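Local coordinates for conserved hypothetical protein (Xanthomonas campestris, PDB 1TTZ) that is of unknown function but belongs to the glutaredoxin family of the thioredoxin superfamily and may take part in thiol-disulfide exchange, at residues A2-D10 and A26-D35. Residues are numbered along the deposited sequence; the frame is centred on the assembly and turned at random.
Sequences ALTLYQRDD and AGAFFSVFID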
loop_
_atom_site.group_PDB
_atom_site.type_symbol
_atom_site.label_atom_id
_atom_site.label_comp_id
_atom_site.label_asym_id
_atom_site.label_seq_id
_atom_site.Cartn_x
_atom_site.Cartn_y
_atom_site.Cartn_z
ATOM N N ALA A 2 1.527 -7.319 -10.215
ATOM C CA ALA A 2 1.073 -7.297 -8.793
ATOM C C ALA A 2 1.635 -6.097 -8.039
ATOM O O ALA A 2 2.708 -5.589 -8.363
ATOM C CB ALA A 2 1.492 -8.586 -8.090
ATOM N N LEU A 3 0.899 -5.651 -7.029
ATOM C CA LEU A 3 1.316 -4.518 -6.213
ATOM C C LEU A 3 1.961 -5.037 -4.935
ATOM O O LEU A 3 1.828 -6.212 -4.602
ATOM C CB LEU A 3 0.102 -3.662 -5.846
ATOM C CG LEU A 3 -0.694 -3.090 -7.021
ATOM C CD1 LEU A 3 -1.957 -2.425 -6.501
ATOM C CD2 LEU A 3 0.167 -2.095 -7.788
ATOM N N THR A 4 2.676 -4.163 -4.234
ATOM C CA THR A 4 3.293 -4.532 -2.972
ATOM C C THR A 4 2.682 -3.595 -1.944
ATOM O O THR A 4 2.776 -2.376 -2.078
ATOM C CB THR A 4 4.825 -4.312 -2.973
ATOM O OG1 THR A 4 5.417 -5.017 -4.068
ATOM C CG2 THR A 4 5.433 -4.810 -1.672
ATOM N N LEU A 5 2.034 -4.158 -0.934
ATOM C CA LEU A 5 1.445 -3.337 0.109
ATOM C C LEU A 5 2.292 -3.423 1.367
ATOM O O LEU A 5 2.311 -4.452 2.045
ATOM C CB LEU A 5 0.015 -3.787 0.438
ATOM C CG LEU A 5 -0.598 -3.032 1.633
ATOM C CD1 LEU A 5 -0.900 -1.590 1.223
ATOM C CD2 LEU A 5 -1.876 -3.717 2.115
ATOM N N TYR A 6 3.015 -2.353 1.669
ATOM C CA TYR A 6 3.812 -2.339 2.873
ATOM C C TYR A 6 2.876 -1.949 4.011
ATOM O O TYR A 6 2.188 -0.927 3.946
ATOM C CB TYR A 6 4.970 -1.338 2.758
ATOM C CG TYR A 6 6.018 -1.763 1.762
ATOM C CD1 TYR A 6 6.021 -1.259 0.463
ATOM C CD2 TYR A 6 6.988 -2.702 2.108
ATOM C CE1 TYR A 6 6.976 -1.683 -0.476
ATOM C CE2 TYR A 6 7.945 -3.129 1.180
ATOM C CZ TYR A 6 7.932 -2.615 -0.105
ATOM O OH TYR A 6 8.882 -3.019 -1.013
ATOM N N GLN A 7 2.824 -2.787 5.036
ATOM C CA GLN A 7 1.983 -2.513 6.187
ATOM C C GLN A 7 2.607 -3.070 7.454
ATOM O O GLN A 7 3.659 -3.704 7.413
ATOM C CB GLN A 7 0.579 -3.102 5.987
ATOM C CG GLN A 7 0.503 -4.614 5.813
ATOM C CD GLN A 7 -0.932 -5.112 5.663
ATOM O OE1 GLN A 7 -1.789 -4.834 6.500
ATOM N NE2 GLN A 7 -1.193 -5.856 4.592
ATOM N N ARG A 8 1.973 -2.801 8.587
ATOM C CA ARG A 8 2.463 -3.307 9.858
ATOM C C ARG A 8 1.300 -4.035 10.506
ATOM O O ARG A 8 0.141 -3.771 10.177
ATOM C CB ARG A 8 2.941 -2.161 10.766
ATOM C CG ARG A 8 1.820 -1.248 11.237
ATOM C CD ARG A 8 2.194 -0.411 12.458
ATOM N NE ARG A 8 3.174 0.636 12.178
ATOM C CZ ARG A 8 4.491 0.474 12.245
ATOM N NH1 ARG A 8 5.000 -0.705 12.586
ATOM N NH2 ARG A 8 5.299 1.496 11.980
ATOM N N ASP A 9 1.601 -4.952 11.418
ATOM C CA ASP A 9 0.555 -5.702 12.106
ATOM C C ASP A 9 -0.211 -4.821 13.084
ATOM O O ASP A 9 0.330 -3.855 13.623
ATOM C CB ASP A 9 1.152 -6.894 12.858
ATOM C CG ASP A 9 1.552 -8.024 11.933
ATOM O OD1 ASP A 9 0.667 -8.539 11.217
ATOM O OD2 ASP A 9 2.747 -8.398 11.920
ATOM N N ASP A 10 -1.474 -5.168 13.309
ATOM C CA ASP A 10 -2.337 -4.427 14.219
ATOM C C ASP A 10 -2.387 -2.938 13.866
ATOM O O ASP A 10 -1.857 -2.097 14.596
ATOM C CB ASP A 10 -1.861 -4.620 15.667
ATOM C CG ASP A 10 -2.856 -4.086 16.685
ATOM O OD1 ASP A 10 -4.049 -4.453 16.588
ATOM O OD2 ASP A 10 -2.451 -3.308 17.579
ATOM N N ALA A 26 -8.133 -3.307 -7.518
ATOM C CA ALA A 26 -6.744 -3.299 -7.923
ATOM C C ALA A 26 -6.501 -4.778 -8.180
ATOM O O ALA A 26 -7.204 -5.624 -7.629
ATOM C CB ALA A 26 -5.868 -2.796 -6.792
ATOM N N GLY A 27 -5.532 -5.107 -9.015
ATOM C CA GLY A 27 -5.304 -6.514 -9.288
ATOM C C GLY A 27 -4.761 -7.296 -8.106
ATOM O O GLY A 27 -5.225 -7.174 -6.970
ATOM N N ALA A 28 -3.759 -8.113 -8.394
ATOM C CA ALA A 28 -3.115 -8.925 -7.380
ATOM C C ALA A 28 -2.181 -8.034 -6.586
ATOM O O ALA A 28 -1.644 -7.069 -7.111
ATOM C CB ALA A 28 -2.316 -10.045 -8.049
ATOM N N PHE A 29 -2.010 -8.339 -5.310
ATOM C CA PHE A 29 -1.082 -7.578 -4.493
ATOM C C PHE A 29 -0.557 -8.499 -3.406
ATOM O O PHE A 29 -1.236 -9.454 -3.016
ATOM C CB PHE A 29 -1.746 -6.345 -3.869
ATOM C CG PHE A 29 -2.675 -6.653 -2.734
ATOM C CD1 PHE A 29 -4.022 -6.934 -2.968
ATOM C CD2 PHE A 29 -2.206 -6.656 -1.421
ATOM C CE1 PHE A 29 -4.892 -7.212 -1.907
ATOM C CE2 PHE A 29 -3.068 -6.934 -0.351
ATOM C CZ PHE A 29 -4.412 -7.212 -0.598
ATOM N N PHE A 30 0.653 -8.223 -2.930
ATOM C CA PHE A 30 1.242 -9.031 -1.871
ATOM C C PHE A 30 1.676 -8.116 -0.742
ATOM O O PHE A 30 2.255 -7.057 -0.977
ATOM C CB PHE A 30 2.447 -9.812 -2.397
ATOM C CG PHE A 30 2.086 -10.858 -3.400
ATOM C CD1 PHE A 30 1.314 -11.963 -3.023
ATOM C CD2 PHE A 30 2.486 -10.732 -4.730
ATOM C CE1 PHE A 30 0.940 -12.931 -3.960
ATOM C CE2 PHE A 30 2.117 -11.693 -5.673
ATOM C CZ PHE A 30 1.343 -12.793 -5.287
ATOM N N SER A 31 1.393 -8.530 0.484
ATOM C CA SER A 31 1.749 -7.749 1.654
ATOM C C SER A 31 3.156 -8.043 2.148
ATOM O O SER A 31 3.612 -9.181 2.126
ATOM C CB SER A 31 0.770 -8.028 2.800
ATOM O OG SER A 31 -0.487 -7.428 2.566
ATOM N N VAL A 32 3.838 -6.993 2.583
ATOM C CA VAL A 32 5.165 -7.109 3.155
ATOM C C VAL A 32 5.046 -6.364 4.475
ATOM O O VAL A 32 4.801 -5.162 4.492
ATOM C CB VAL A 32 6.246 -6.438 2.278
ATOM C CG1 VAL A 32 7.587 -6.437 3.013
ATOM C CG2 VAL A 32 6.394 -7.183 0.975
ATOM N N PHE A 33 5.176 -7.092 5.578
ATOM C CA PHE A 33 5.085 -6.507 6.910
ATOM C C PHE A 33 6.442 -6.009 7.372
ATOM O O PHE A 33 7.402 -6.769 7.433
ATOM C CB PHE A 33 4.522 -7.542 7.872
ATOM C CG PHE A 33 3.094 -7.869 7.604
ATOM C CD1 PHE A 33 2.082 -7.079 8.137
ATOM C CD2 PHE A 33 2.753 -8.932 6.763
ATOM C CE1 PHE A 33 0.738 -7.336 7.841
ATOM C CE2 PHE A 33 1.410 -9.199 6.458
ATOM C CZ PHE A 33 0.404 -8.394 6.999
ATOM N N ILE A 34 6.502 -4.726 7.712
ATOM C CA ILE A 34 7.738 -4.070 8.124
ATOM C C ILE A 34 8.160 -4.315 9.567
ATOM O O ILE A 34 9.307 -4.071 9.930
ATOM C CB ILE A 34 7.614 -2.542 7.930
ATOM C CG1 ILE A 34 6.568 -1.988 8.901
ATOM C CG2 ILE A 34 7.175 -2.229 6.506
ATOM C CD1 ILE A 34 6.498 -0.471 8.958
ATOM N N ASP A 35 7.224 -4.784 10.380
ATOM C CA ASP A 35 7.463 -5.028 11.796
ATOM C C ASP A 35 8.847 -5.518 12.207
ATOM O O ASP A 35 9.514 -4.882 13.020
ATOM C CB ASP A 35 6.389 -5.978 12.320
ATOM C CG ASP A 35 5.002 -5.378 12.228
ATOM O OD1 ASP A 35 4.668 -4.513 13.063
ATOM O OD2 ASP A 35 4.250 -5.758 11.307
#
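Six backbone hydrogen bonds join strands 3-7 and 29-33 in parallel, running from Leu3 N to Ala28 O at one end to Ile34 N and Gln7 O at the other. The strand axes approach to 4.6 Å with a crossing angle of -28°, and side chains of paired residues share a face. On the face toward helix 12-23, Leu3 and Phe29 meet at their CB atoms, while Leu3 CD1 rests on Ala26 CB, 3.9 Å away. Leu21 of the helix packs on all three. Farther along, Gln7 runs beside Phe33, its amide 26° from the ring plane, with Gln7 CG 3.4 Å from Phe33 CE1. Gln7 CG sits between its backbone N and carbonyl carbon (chi1 61°), and the extended chain brings Gln7 NE2 back along this face to 2.7 Å from Ser31 OG, a weak, bent bond. The other face carries a cluster: Val32 sends CG2 to Thr4 CG2 at 3.7 Å and CG1 to Tyr6 CE2 at 3.8 Å, straddling the gap between the two side chains. Thr4 CG2 also lies over the rim of the Tyr6 ring, and Tyr44 stacks on that ring. Beyond the strands, Asp35 OD2 takes the Asp9 N-H on its syn lone pair at 2.8 Å. Asp9 OD2 lies close to the same oxygen, which would probably raise the proton affinity of this carboxylate pair. Ile34 CD1 covers one guanidinium face of Arg8, and Asp35 OD1 lies at the edge, 3.9 Å from Arg8 NH1 in a long salt bridge; NH1 also pairs with Glu41, and NH2 bonds Gly45 O. Gln7 touches Cys14 of a CxxC sequence at the helix start. Parallel strands 3-7 and 29-33, linked through helix 12-23, form the N-terminal beta-alpha-beta unit of a thioredoxin-like fold.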